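Local coordinates for decapping and exoribonuclease protein 1 (Kluyveromyces lactis, PDB 4GPS) that removes NAD and methylguanosine caps from the 5' ends of RNAs and degrades RNA in the 5'-3' direction, using a divalent metal cation, at residues S59-C64 against N407-I412; F67-V72 against K364-N369; A99-N104 against L157-E162; T288-E293 against K323-I328; I294-H299 against G329-Y334. All blocks are in the same frame, centred on the assembly; numbering follows the deposited sequence.

Interactions 4 and 5 are two halves of one parallel strand pair, 290-297 with 325-331, and meet where K295 N lies 3.0 Å from L327 O, probably a hydrogen bond. Between them they carry E293 and I294 of the divalent metal site and K295, which probably binds substrate; a citrate, probably from the crystallisation liquor, comes within about 4 Å of the K295 side chain at the nearest atoms. Interactions 1 and 2 join the N-terminal segment to the C-terminal part of the chain and touch through L408, whose CD1 is 3.7 Å from Y366 OH. Their centres lie 37 and 28 Å from that of interaction 4. Interaction 3 comes within about 8 Å of interaction 4 at the nearest atoms.

Interaction 1: S59-C64 against N407-I412; sequences SLVLSC and NLTLSI
L60 and L62 pair with I412 and L410 through two backbone hydrogen bonds each, making an antiparallel beta pair in which the N-terminal strand 60-63 lies along strand 409-414 near the C-terminal end of the chain. The bonds between L60 and I412 are uneven: I412 N points almost straight at L60 O (2.9 Å, 171°), whereas the return bond from L60 N to I412 O is bent to 130° at the hydrogen. One further bond, C64 N to L408 O, extends the pairing past the strand end. On the face of L60, L62, L410 and I412 the contacts are apolar. L60 and I412 lie side by side and point the same way, with L60 CD2 4.1 Å from I412 CD1. C64 SG sits 3.9 Å from L410 CB, brought beside the backbone N of C64 by a chi1 of -67°. The other face is more polar and more exposed: V61 CG1 meets T409 CG2 at 3.8 Å, while CG2 of V61 rests against S411 OG. Further out, helix 370-393 packs on the apolar face, N387 touching L60 and L62, V383 touching L410 and L391 touching I412. Strand 399-404 flanks the far edge of 409-414. At the C64 end a water joins the two segments, 3.1 Å from S63 OG and 2.6 Å from T409 OG1, and donates a hydrogen bond to N407 O.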
# COMPACT_ATOMS: atom_id res chain seq x y z
N SER A 59 -12.36 -19.84 -18.86
CA SER A 59 -11.93 -18.44 -18.88
C SER A 59 -13.09 -17.44 -18.75
O SER A 59 -14.26 -17.81 -18.69
CB SER A 59 -11.17 -18.13 -20.17
OG SER A 59 -9.92 -18.78 -20.16
N LEU A 60 -12.73 -16.16 -18.71
CA LEU A 60 -13.71 -15.10 -18.58
C LEU A 60 -13.17 -13.75 -19.01
O LEU A 60 -12.09 -13.34 -18.57
CB LEU A 60 -14.18 -14.98 -17.14
CG LEU A 60 -14.77 -13.58 -16.92
CD1 LEU A 60 -16.21 -13.57 -17.45
CD2 LEU A 60 -14.72 -13.19 -15.46
N VAL A 61 -13.91 -13.05 -19.87
CA VAL A 61 -13.52 -11.70 -20.24
C VAL A 61 -14.72 -10.86 -19.82
O VAL A 61 -15.86 -11.20 -20.13
CB VAL A 61 -13.18 -11.54 -21.73
CG1 VAL A 61 -12.87 -10.09 -22.04
CG2 VAL A 61 -11.93 -12.35 -22.06
N LEU A 62 -14.47 -9.80 -19.05
CA LEU A 62 -15.52 -8.98 -18.50
C LEU A 62 -15.11 -7.53 -18.41
O LEU A 62 -14.08 -7.20 -17.80
CB LEU A 62 -15.85 -9.49 -17.11
CG LEU A 62 -17.30 -9.52 -16.63
CD1 LEU A 62 -17.31 -10.04 -15.21
CD2 LEU A 62 -17.92 -8.15 -16.69
N SER A 63 -15.88 -6.65 -19.03
CA SER A 63 -15.58 -5.23 -18.96
C SER A 63 -16.03 -4.74 -17.58
O SER A 63 -17.09 -5.14 -17.07
CB SER A 63 -16.35 -4.49 -20.05
OG SER A 63 -16.51 -3.13 -19.68
N CYS A 64 -15.22 -3.89 -16.96
CA CYS A 64 -15.54 -3.35 -15.65
C CYS A 64 -15.46 -1.85 -15.71
O CYS A 64 -15.48 -1.20 -14.66
CB CYS A 64 -14.54 -3.84 -14.59
SG CYS A 64 -14.61 -5.61 -14.26
N ASN A 407 -8.27 -0.33 -20.14
CA ASN A 407 -9.70 0.01 -20.36
C ASN A 407 -10.56 -0.61 -19.28
O ASN A 407 -11.78 -0.65 -19.41
CB ASN A 407 -10.26 -0.57 -21.68
CG ASN A 407 -9.54 -0.07 -22.90
OD1 ASN A 407 -9.47 1.14 -23.15
ND2 ASN A 407 -8.99 -1.00 -23.70
N LEU A 408 -9.91 -1.12 -18.24
CA LEU A 408 -10.60 -1.77 -17.14
C LEU A 408 -11.32 -3.05 -17.57
O LEU A 408 -12.32 -3.44 -16.97
CB LEU A 408 -11.57 -0.82 -16.45
CG LEU A 408 -10.88 0.49 -16.06
CD1 LEU A 408 -11.83 1.33 -15.20
CD2 LEU A 408 -9.59 0.20 -15.32
N THR A 409 -10.83 -3.70 -18.62
CA THR A 409 -11.43 -4.97 -18.99
C THR A 409 -10.70 -6.07 -18.21
O THR A 409 -9.48 -6.23 -18.30
CB THR A 409 -11.30 -5.26 -20.49
OG1 THR A 409 -12.22 -4.43 -21.20
CG2 THR A 409 -11.61 -6.73 -20.78
N LEU A 410 -11.47 -6.83 -17.43
CA LEU A 410 -10.94 -7.91 -16.61
C LEU A 410 -10.85 -9.23 -17.37
O LEU A 410 -11.80 -9.63 -18.01
CB LEU A 410 -11.86 -8.10 -15.37
CG LEU A 410 -11.70 -9.41 -14.59
CD1 LEU A 410 -10.33 -9.40 -13.92
CD2 LEU A 410 -12.82 -9.58 -13.56
N SER A 411 -9.69 -9.89 -17.30
CA SER A 411 -9.46 -11.19 -17.95
C SER A 411 -8.99 -12.26 -16.97
O SER A 411 -7.99 -12.07 -16.28
CB SER A 411 -8.41 -11.08 -19.05
OG SER A 411 -9.02 -10.70 -20.25
N ILE A 412 -9.71 -13.38 -16.91
CA ILE A 412 -9.35 -14.49 -16.02
C ILE A 412 -9.26 -15.81 -16.80
O ILE A 412 -10.21 -16.25 -17.44
CB ILE A 412 -10.39 -14.69 -14.89
CG1 ILE A 412 -10.58 -13.39 -14.11
CG2 ILE A 412 -9.89 -15.74 -13.91
CD1 ILE A 412 -11.55 -13.49 -12.93
O HOH W 1 -13.49 -2.38 -20.15

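Interaction 2: F67-V72 against K364-N369; sequences FPHVSV and KFYKFN
Y366 turns its ring edge toward the face of H69, the two planes standing at 88° with centroids 5.2 Å apart, in a T-shaped pair. F67 meets the same tyrosine obliquely, at 58° between planes; its CZ lies over one face of the Y366 ring, while Y366 OH comes to the edge of the phenylalanine, 3.8 Å from CE2. H69 holds its CG between its own backbone N and carbonyl carbon (chi1 63°), and a bond from ND1 to V70 O, 3.1 Å, fixes the ring's rotation. V72 packs CG2 against the Y366 backbone, 3.5 Å from CA. Beside it, N369 ND2 donates to V72 O at 3.2 Å, approaching from above the carbonyl plane, and also binds Y74 O. K367 sends its ammonium to K361 O, V359 O and N73 OD1. The arrangement is an aromatic cluster between two loops, set at the start of helix 370-393, where N369 is the N-cap and its OD1 accepts from N371 N.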
# COMPACT_ATOMS: atom_id res chain seq x y z
N PHE A 67 -18.12 0.57 -13.96
CA PHE A 67 -18.29 0.31 -12.54
C PHE A 67 -18.95 1.51 -11.87
O PHE A 67 -18.64 2.66 -12.16
CB PHE A 67 -16.92 0.01 -11.88
CG PHE A 67 -16.02 1.21 -11.76
CD1 PHE A 67 -16.01 1.98 -10.60
CD2 PHE A 67 -15.21 1.59 -12.83
CE1 PHE A 67 -15.20 3.12 -10.50
CE2 PHE A 67 -14.38 2.73 -12.74
CZ PHE A 67 -14.38 3.49 -11.57
N PRO A 68 -19.90 1.25 -10.98
CA PRO A 68 -20.62 2.32 -10.27
C PRO A 68 -19.66 3.23 -9.47
O PRO A 68 -18.92 2.74 -8.61
CB PRO A 68 -21.56 1.56 -9.33
CG PRO A 68 -21.73 0.20 -10.02
CD PRO A 68 -20.34 -0.09 -10.55
N HIS A 69 -19.69 4.53 -9.75
CA HIS A 69 -18.83 5.44 -9.04
C HIS A 69 -19.31 6.86 -8.95
O HIS A 69 -19.95 7.39 -9.86
CB HIS A 69 -17.43 5.43 -9.64
CG HIS A 69 -17.37 5.91 -11.06
ND1 HIS A 69 -17.25 7.24 -11.38
CD2 HIS A 69 -17.32 5.23 -12.23
CE1 HIS A 69 -17.12 7.37 -12.69
NE2 HIS A 69 -17.16 6.16 -13.23
N VAL A 70 -18.98 7.46 -7.82
CA VAL A 70 -19.30 8.83 -7.49
C VAL A 70 -18.69 9.79 -8.53
O VAL A 70 -17.71 9.47 -9.22
CB VAL A 70 -18.73 9.11 -6.10
CG1 VAL A 70 -18.42 10.52 -5.96
CG2 VAL A 70 -19.73 8.69 -5.04
N SER A 71 -19.26 10.98 -8.65
CA SER A 71 -18.74 11.93 -9.61
C SER A 71 -17.24 12.17 -9.43
O SER A 71 -16.72 12.24 -8.31
CB SER A 71 -19.47 13.27 -9.49
OG SER A 71 -18.79 14.25 -10.24
N VAL A 72 -16.57 12.31 -10.56
CA VAL A 72 -15.15 12.55 -10.61
C VAL A 72 -14.77 13.84 -9.88
O VAL A 72 -13.60 14.04 -9.51
CB VAL A 72 -14.72 12.59 -12.10
CG1 VAL A 72 -13.54 13.47 -12.30
CG2 VAL A 72 -14.40 11.18 -12.57
N LYS A 364 -8.11 13.22 -17.11
CA LYS A 364 -8.59 11.94 -17.63
C LYS A 364 -8.89 10.83 -16.60
O LYS A 364 -10.07 10.46 -16.43
CB LYS A 364 -7.58 11.43 -18.68
CG LYS A 364 -8.17 10.54 -19.75
CD LYS A 364 -9.31 11.23 -20.52
CE LYS A 364 -9.99 10.24 -21.49
NZ LYS A 364 -11.19 10.79 -22.18
N PHE A 365 -7.87 10.32 -15.91
CA PHE A 365 -7.99 9.24 -14.90
C PHE A 365 -8.89 9.48 -13.69
O PHE A 365 -8.44 9.44 -12.54
CB PHE A 365 -6.58 8.86 -14.40
CG PHE A 365 -5.63 8.64 -15.49
CD1 PHE A 365 -5.00 9.73 -16.10
CD2 PHE A 365 -5.50 7.37 -16.06
CE1 PHE A 365 -4.24 9.57 -17.27
CE2 PHE A 365 -4.76 7.18 -17.23
CZ PHE A 365 -4.12 8.28 -17.85
N TYR A 366 -10.17 9.72 -13.95
CA TYR A 366 -11.14 9.97 -12.91
C TYR A 366 -10.64 11.06 -11.99
O TYR A 366 -11.01 11.09 -10.82
CB TYR A 366 -11.42 8.69 -12.13
CG TYR A 366 -11.90 7.61 -13.04
CD1 TYR A 366 -11.00 6.72 -13.62
CD2 TYR A 366 -13.24 7.51 -13.39
CE1 TYR A 366 -11.43 5.75 -14.54
CE2 TYR A 366 -13.69 6.55 -14.31
CZ TYR A 366 -12.79 5.68 -14.89
OH TYR A 366 -13.22 4.73 -15.81
N LYS A 367 -9.82 11.96 -12.52
CA LYS A 367 -9.22 13.05 -11.75
C LYS A 367 -8.59 12.57 -10.42
O LYS A 367 -8.55 13.31 -9.43
CB LYS A 367 -10.24 14.14 -11.47
CG LYS A 367 -10.77 14.80 -12.72
CD LYS A 367 -11.63 15.99 -12.38
CE LYS A 367 -11.89 16.88 -13.59
NZ LYS A 367 -12.38 18.22 -13.16
N PHE A 368 -8.07 11.33 -10.42
CA PHE A 368 -7.42 10.74 -9.24
C PHE A 368 -8.20 11.02 -7.94
O PHE A 368 -7.64 11.39 -6.90
CB PHE A 368 -5.98 11.28 -9.10
CG PHE A 368 -5.18 11.24 -10.37
CD1 PHE A 368 -5.14 12.34 -11.23
CD2 PHE A 368 -4.48 10.08 -10.72
CE1 PHE A 368 -4.40 12.30 -12.42
CE2 PHE A 368 -3.75 10.03 -11.91
CZ PHE A 368 -3.71 11.15 -12.76
N ASN A 369 -9.51 10.83 -8.00
CA ASN A 369 -10.33 11.08 -6.84
C ASN A 369 -10.30 9.85 -5.89
O ASN A 369 -10.70 8.76 -6.29
CB ASN A 369 -11.77 11.36 -7.30
CG ASN A 369 -12.63 11.95 -6.19
OD1 ASN A 369 -12.67 11.45 -5.06
ND2 ASN A 369 -13.34 13.02 -6.52

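Interaction 3: A99-N104 against L157-E162; sequences ATLLWN and LVILKE
L101 is the first residue of 99-104 to reach helix 156-167, and it meets I159 there. Its CD2 lies 3.4 Å from I159 CD1 and equally near CG1 of the same isoleucine, while its other methyl, CD1, is 3.9 Å from that CG1. The two side chains slant across one another, and the leucine's CD1 also reaches the aliphatic part of E162, 4.2 Å from CG. Y94, on strand 86-95, the antiparallel neighbour of 100-103, touches both L101 and I159. Two residues further along, W103 comes in with its indole rim. A chi1 of -64° sets its CG beside the backbone N, and the six-membered ring extends toward the helix, so that CZ2 is 3.7 Å from E162 CB. E162 CB and I159 O both lie near the ring plane, at the indole edge; I159 O is 4.3 Å from CH2. The indole and the carboxylate of E162 are turned 47° apart. A163 touches the indole too. The short strand segment and the helix run at 39° to each other, with their axes 11.1 Å apart at closest approach, a distance bridged by side chains. No hydrogen bond crosses between 99-104 and 157-162: the contact between them is van der Waals alone, with E162 contributing CB and CG, and the cation-pi interaction of W103 with this helix comes from R166, beyond the segment.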
# COMPACT_ATOMS: atom_id res chain seq x y z
N ALA A 99 17.57 -16.22 8.67
CA ALA A 99 16.42 -16.90 8.05
C ALA A 99 15.44 -17.15 9.17
O ALA A 99 14.92 -18.26 9.33
CB ALA A 99 16.85 -18.21 7.42
N THR A 100 15.21 -16.09 9.95
CA THR A 100 14.36 -16.13 11.13
C THR A 100 13.27 -15.06 11.15
O THR A 100 13.52 -13.92 10.79
CB THR A 100 15.19 -15.92 12.40
OG1 THR A 100 16.08 -17.03 12.56
CG2 THR A 100 14.31 -15.79 13.62
N LEU A 101 12.08 -15.45 11.59
CA LEU A 101 11.00 -14.51 11.73
C LEU A 101 10.73 -14.45 13.22
O LEU A 101 10.58 -15.49 13.86
CB LEU A 101 9.73 -15.01 11.03
CG LEU A 101 9.70 -15.10 9.52
CD1 LEU A 101 8.43 -15.81 9.09
CD2 LEU A 101 9.77 -13.70 8.93
N LEU A 102 10.73 -13.26 13.80
CA LEU A 102 10.42 -13.13 15.22
C LEU A 102 9.02 -12.54 15.25
O LEU A 102 8.79 -11.43 14.76
CB LEU A 102 11.42 -12.20 15.91
CG LEU A 102 12.86 -12.65 15.75
CD1 LEU A 102 13.79 -11.68 16.46
CD2 LEU A 102 13.02 -14.04 16.33
N TRP A 103 8.08 -13.26 15.83
CA TRP A 103 6.71 -12.79 15.87
C TRP A 103 6.31 -11.97 17.09
O TRP A 103 6.78 -12.21 18.20
CB TRP A 103 5.72 -13.96 15.78
CG TRP A 103 5.78 -14.69 14.48
CD1 TRP A 103 6.61 -15.71 14.15
CD2 TRP A 103 5.00 -14.41 13.31
NE1 TRP A 103 6.40 -16.09 12.85
CE2 TRP A 103 5.41 -15.31 12.31
CE3 TRP A 103 3.99 -13.49 13.01
CZ2 TRP A 103 4.86 -15.31 11.02
CZ3 TRP A 103 3.44 -13.49 11.75
CH2 TRP A 103 3.87 -14.40 10.76
N ASN A 104 5.43 -11.01 16.83
CA ASN A 104 4.82 -10.18 17.84
C ASN A 104 5.70 -9.66 18.98
O ASN A 104 6.58 -8.83 18.74
CB ASN A 104 3.59 -10.93 18.36
CG ASN A 104 2.61 -11.28 17.23
OD1 ASN A 104 2.22 -10.39 16.46
ND2 ASN A 104 2.24 -12.54 17.12
N LEU A 157 6.35 -13.79 -0.11
CA LEU A 157 5.21 -14.69 -0.12
C LEU A 157 5.34 -15.75 1.02
O LEU A 157 4.35 -16.20 1.58
CB LEU A 157 5.09 -15.35 -1.48
CG LEU A 157 3.76 -16.03 -1.75
CD1 LEU A 157 2.64 -14.98 -1.67
CD2 LEU A 157 3.81 -16.66 -3.12
N VAL A 158 6.56 -16.12 1.38
CA VAL A 158 6.77 -17.10 2.45
C VAL A 158 6.23 -16.63 3.81
O VAL A 158 5.66 -17.41 4.56
CB VAL A 158 8.28 -17.48 2.60
CG1 VAL A 158 8.54 -18.24 3.90
CG2 VAL A 158 8.70 -18.32 1.42
N ILE A 159 6.45 -15.36 4.13
CA ILE A 159 5.97 -14.80 5.38
C ILE A 159 4.43 -14.66 5.42
O ILE A 159 3.82 -14.89 6.45
CB ILE A 159 6.63 -13.44 5.64
CG1 ILE A 159 8.12 -13.66 5.91
CG2 ILE A 159 5.95 -12.75 6.82
CD1 ILE A 159 8.93 -12.38 5.96
N LEU A 160 3.83 -14.29 4.29
CA LEU A 160 2.39 -14.14 4.17
C LEU A 160 1.75 -15.47 4.50
O LEU A 160 0.75 -15.52 5.21
CB LEU A 160 1.99 -13.76 2.74
CG LEU A 160 0.52 -13.36 2.55
CD1 LEU A 160 0.24 -12.14 3.40
CD2 LEU A 160 0.22 -13.05 1.09
N LYS A 161 2.33 -16.55 3.97
CA LYS A 161 1.78 -17.86 4.22
C LYS A 161 1.94 -18.32 5.67
O LYS A 161 1.14 -19.11 6.16
CB LYS A 161 2.36 -18.89 3.25
CG LYS A 161 1.97 -18.66 1.80
CD LYS A 161 2.68 -19.67 0.93
CE LYS A 161 2.23 -19.60 -0.52
NZ LYS A 161 3.00 -20.57 -1.41
N GLU A 162 2.96 -17.85 6.37
CA GLU A 162 3.09 -18.21 7.79
C GLU A 162 2.05 -17.37 8.55
O GLU A 162 1.41 -17.84 9.49
CB GLU A 162 4.47 -17.88 8.32
CG GLU A 162 5.60 -18.61 7.63
CD GLU A 162 5.66 -20.08 8.00
OE1 GLU A 162 5.47 -20.41 9.20
OE2 GLU A 162 5.90 -20.89 7.08

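Interaction 4: T288-E293 against K323-I328; sequences TDTYTE and KSDLLI
E293 and D325 are linked at the tight end of the contact by a hydrogen bond from E293 N to D325 O, 2.9 Å long. D325 N to Y291 O and L327 N to E293 O continue the pattern, the former nearly straight at 173°. The buried side chains follow closely. T292 CG2 packs on L327 CB at 3.6 Å, and on the other face L326 CD2 lies 4.0 Å from E293 CB. S324 OG gives a weak hydrogen bond to E293 OE2, at 3.3 Å; that oxygen's stronger partner is R182, in a salt bridge. These are the parallel strands 290-297 and 325-331 of a beta-alpha-beta unit with helix 305-319 between them, in the PD-(D/E)XK nuclease fold, and E293 is one of the residues that bind the divalent metal. The opposite end, at D289 and K323, is looser and exposed. The lysine chain, extended beyond CG, carries K323 NZ to D289 O for a 3.1 Å hydrogen bond that comes from above the carbonyl plane. The salt bridge from K323 NZ to D289 OD2 is long, at 3.8 Å. The ammonium also stands over the face of the Y291 ring, 4.9 Å from the centroid and 18° off its normal, a cation-pi contact, while the hydroxyl of Y291 is held by E88 and Y261. A water hydrogen-bonded to T288 OG1 donates to D325 OD2, which K345 also engages in a salt bridge.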
# COMPACT_ATOMS: atom_id res chain seq x y z
N THR A 288 4.41 8.69 19.72
CA THR A 288 2.99 8.55 19.45
C THR A 288 2.54 7.12 19.25
O THR A 288 1.35 6.86 19.05
CB THR A 288 2.62 9.40 18.20
OG1 THR A 288 3.26 8.86 17.03
CG2 THR A 288 3.10 10.88 18.37
N ASP A 289 3.49 6.19 19.33
CA ASP A 289 3.21 4.76 19.12
C ASP A 289 2.40 4.53 17.84
O ASP A 289 1.42 3.78 17.80
CB ASP A 289 2.46 4.17 20.32
CG ASP A 289 2.43 2.66 20.26
OD1 ASP A 289 3.47 2.08 19.90
OD2 ASP A 289 1.37 2.07 20.57
N THR A 290 2.84 5.18 16.78
CA THR A 290 2.17 5.15 15.51
C THR A 290 3.14 4.78 14.39
O THR A 290 4.21 5.38 14.25
CB THR A 290 1.56 6.55 15.25
OG1 THR A 290 0.56 6.83 16.25
CG2 THR A 290 0.96 6.65 13.84
N TYR A 291 2.77 3.79 13.61
CA TYR A 291 3.62 3.45 12.48
C TYR A 291 3.78 4.71 11.63
O TYR A 291 2.84 5.49 11.49
CB TYR A 291 2.97 2.35 11.65
CG TYR A 291 3.03 1.00 12.31
CD1 TYR A 291 4.24 0.51 12.81
CD2 TYR A 291 1.89 0.20 12.38
CE1 TYR A 291 4.32 -0.77 13.36
CE2 TYR A 291 1.95 -1.08 12.92
CZ TYR A 291 3.17 -1.56 13.41
OH TYR A 291 3.22 -2.84 13.89
N THR A 292 4.97 4.90 11.08
CA THR A 292 5.30 6.07 10.26
C THR A 292 6.00 5.59 8.97
O THR A 292 7.10 5.02 9.01
CB THR A 292 6.21 7.01 11.07
OG1 THR A 292 5.49 7.42 12.24
CG2 THR A 292 6.64 8.26 10.23
N GLU A 293 5.33 5.79 7.83
CA GLU A 293 5.83 5.37 6.53
C GLU A 293 6.54 6.57 5.90
O GLU A 293 5.98 7.67 5.77
CB GLU A 293 4.66 4.89 5.65
CG GLU A 293 3.72 3.95 6.42
CD GLU A 293 3.09 2.89 5.56
OE1 GLU A 293 3.83 2.23 4.81
OE2 GLU A 293 1.86 2.70 5.64
N LYS A 323 -3.76 2.25 11.85
CA LYS A 323 -3.18 3.51 12.35
C LYS A 323 -1.88 3.69 11.59
O LYS A 323 -1.09 2.76 11.52
CB LYS A 323 -2.83 3.40 13.85
CG LYS A 323 -1.53 2.50 14.11
CD LYS A 323 -1.13 2.16 15.59
CE LYS A 323 0.09 1.19 15.62
NZ LYS A 323 0.66 0.88 17.00
N SER A 324 -1.61 4.87 11.06
CA SER A 324 -0.36 5.04 10.33
C SER A 324 -0.20 6.45 9.85
O SER A 324 -1.12 7.03 9.30
CB SER A 324 -0.32 4.09 9.13
OG SER A 324 0.78 4.36 8.31
N ASP A 325 0.97 7.03 10.07
CA ASP A 325 1.20 8.38 9.59
C ASP A 325 2.25 8.36 8.50
O ASP A 325 2.96 7.35 8.32
CB ASP A 325 1.65 9.31 10.73
CG ASP A 325 0.51 9.70 11.65
OD1 ASP A 325 -0.67 9.61 11.22
OD2 ASP A 325 0.77 10.11 12.79
N LEU A 326 2.33 9.45 7.76
CA LEU A 326 3.31 9.57 6.71
C LEU A 326 4.29 10.64 7.11
O LEU A 326 3.93 11.59 7.80
CB LEU A 326 2.65 10.00 5.40
CG LEU A 326 1.88 8.93 4.65
CD1 LEU A 326 0.92 9.55 3.66
CD2 LEU A 326 2.85 8.07 3.94
N LEU A 327 5.53 10.46 6.69
CA LEU A 327 6.59 11.42 6.92
C LEU A 327 7.28 11.56 5.56
O LEU A 327 7.80 10.59 4.99
CB LEU A 327 7.57 10.93 7.98
CG LEU A 327 8.76 11.88 8.23
CD1 LEU A 327 8.24 13.27 8.72
CD2 LEU A 327 9.73 11.23 9.28
N ILE A 328 7.26 12.76 5.01
CA ILE A 328 7.84 12.98 3.72
C ILE A 328 9.10 13.84 3.78
O ILE A 328 9.15 14.86 4.49
CB ILE A 328 6.81 13.62 2.80
CG1 ILE A 328 5.71 12.61 2.56
CG2 ILE A 328 7.47 14.13 1.50
CD1 ILE A 328 4.61 13.09 1.64
O HOH W 2 2.63 9.83 14.59

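Interaction 5: I294-H299 against G329-Y334; sequences IKSSVH and GFRNSY
S297 uses both its backbone polar groups across the parallel strands, its N donating to G329 O (3.0 Å) and its O accepting from R331 N (2.9 Å), while G329 N reaches K295 O almost straight, at 172°. F330, paired with S297, carries the ring contact. H299 and F330 form an offset stack, planes only 5° apart and centroids 4.7 Å, and F330 CB sits over the imidazole face in a CH-pi contact, 4.0 Å from its centroid. V298 O comes to the edge of the phenylalanine ring, 3.8 Å from CD2. R331 has its CG between the backbone N and the carbonyl carbon (chi1 67°) and runs extended from there to NE, which carries the guanidinium to V298 CG2, over one face, and NH1 to 3.5 Å from S296 OG, whose hydrogen-bond partner is T238. S297 OG donates to V298 O, fixing the turn of the hydroxyl. A water links the two segments, accepting from H299 N and donating to R331 O. The pair belongs to the beta-alpha-beta unit of the PD-(D/E)XK nuclease fold: I294 is a metal-binding residue and K295, close to Q317, probably binds substrate, consistent with the E-x-K end of the nuclease motif formed by E293, I294 and K295.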
# COMPACT_ATOMS: atom_id res chain seq x y z
N ILE A 294 7.80 6.34 5.55
CA ILE A 294 8.70 7.32 5.00
C ILE A 294 8.71 7.36 3.46
O ILE A 294 8.87 6.32 2.80
CB ILE A 294 10.11 7.03 5.55
CG1 ILE A 294 10.03 7.06 7.09
CG2 ILE A 294 11.16 8.01 4.98
CD1 ILE A 294 11.31 6.75 7.77
N LYS A 295 8.52 8.55 2.92
CA LYS A 295 8.51 8.75 1.46
C LYS A 295 9.51 9.84 1.08
O LYS A 295 9.63 10.87 1.76
CB LYS A 295 7.10 9.15 0.97
CG LYS A 295 6.04 8.07 1.11
CD LYS A 295 6.31 6.89 0.18
CE LYS A 295 5.27 5.83 0.33
NZ LYS A 295 5.53 4.67 -0.54
N SER A 296 10.24 9.57 0.00
CA SER A 296 11.22 10.50 -0.54
C SER A 296 10.54 11.20 -1.72
O SER A 296 9.96 10.56 -2.58
CB SER A 296 12.43 9.71 -1.04
OG SER A 296 13.37 10.57 -1.65
N SER A 297 10.60 12.53 -1.77
CA SER A 297 9.95 13.23 -2.88
C SER A 297 10.57 14.57 -3.24
O SER A 297 11.36 15.15 -2.51
CB SER A 297 8.47 13.46 -2.52
OG SER A 297 7.70 13.83 -3.63
N VAL A 298 10.20 15.07 -4.40
CA VAL A 298 10.63 16.38 -4.82
C VAL A 298 9.33 17.18 -4.51
O VAL A 298 8.25 16.56 -4.42
CB VAL A 298 11.00 16.30 -6.32
CG1 VAL A 298 9.96 16.93 -7.17
CG2 VAL A 298 12.39 16.84 -6.54
N HIS A 299 9.38 18.49 -4.27
CA HIS A 299 8.14 19.23 -3.99
C HIS A 299 7.03 18.92 -5.00
O HIS A 299 7.28 18.79 -6.20
CB HIS A 299 8.41 20.75 -3.88
CG HIS A 299 8.95 21.17 -2.54
ND1 HIS A 299 8.20 21.13 -1.38
CD2 HIS A 299 10.19 21.56 -2.16
CE1 HIS A 299 8.95 21.48 -0.35
NE2 HIS A 299 10.16 21.75 -0.80
N GLY A 329 10.12 13.38 3.07
CA GLY A 329 11.36 14.12 3.01
C GLY A 329 11.47 14.70 1.60
O GLY A 329 11.61 13.96 0.63
N PHE A 330 11.36 16.02 1.49
CA PHE A 330 11.44 16.67 0.19
C PHE A 330 12.87 17.05 -0.05
O PHE A 330 13.53 17.62 0.83
CB PHE A 330 10.55 17.91 0.14
CG PHE A 330 9.10 17.63 0.35
CD1 PHE A 330 8.53 17.70 1.61
CD2 PHE A 330 8.27 17.34 -0.73
CE1 PHE A 330 7.15 17.48 1.79
CE2 PHE A 330 6.89 17.12 -0.55
CZ PHE A 330 6.35 17.20 0.71
N ARG A 331 13.38 16.72 -1.22
CA ARG A 331 14.75 17.06 -1.52
C ARG A 331 14.78 18.11 -2.61
O ARG A 331 13.87 18.18 -3.42
CB ARG A 331 15.56 15.83 -1.97
CG ARG A 331 15.12 15.27 -3.29
CD ARG A 331 16.00 14.11 -3.76
NE ARG A 331 15.61 13.72 -5.12
CZ ARG A 331 14.48 13.08 -5.41
NH1 ARG A 331 13.63 12.73 -4.44
NH2 ARG A 331 14.16 12.84 -6.68
N ASN A 332 15.84 18.92 -2.60
CA ASN A 332 16.07 19.95 -3.62
C ASN A 332 16.29 19.17 -4.92
O ASN A 332 17.03 18.17 -4.93
CB ASN A 332 17.35 20.72 -3.27
CG ASN A 332 17.58 21.89 -4.18
OD1 ASN A 332 16.93 22.92 -4.05
ND2 ASN A 332 18.52 21.74 -5.11
N SER A 333 15.66 19.59 -6.02
CA SER A 333 15.81 18.86 -7.28
C SER A 333 17.25 18.85 -7.77
O SER A 333 17.77 17.81 -8.17
CB SER A 333 14.93 19.47 -8.38
OG SER A 333 13.55 19.43 -8.01
N TYR A 334 17.91 20.00 -7.69
CA TYR A 334 19.27 20.11 -8.18
C TYR A 334 20.36 19.50 -7.32
O TYR A 334 21.19 18.72 -7.79
CB TYR A 334 19.63 21.58 -8.41
CG TYR A 334 21.03 21.72 -8.97
CD1 TYR A 334 21.36 21.14 -10.20
CD2 TYR A 334 22.06 22.32 -8.23
CE1 TYR A 334 22.67 21.15 -10.69
CE2 TYR A 334 23.39 22.33 -8.72
CZ TYR A 334 23.68 21.74 -9.95
OH TYR A 334 24.96 21.70 -10.44
O HOH W 3 11.97 19.96 -4.41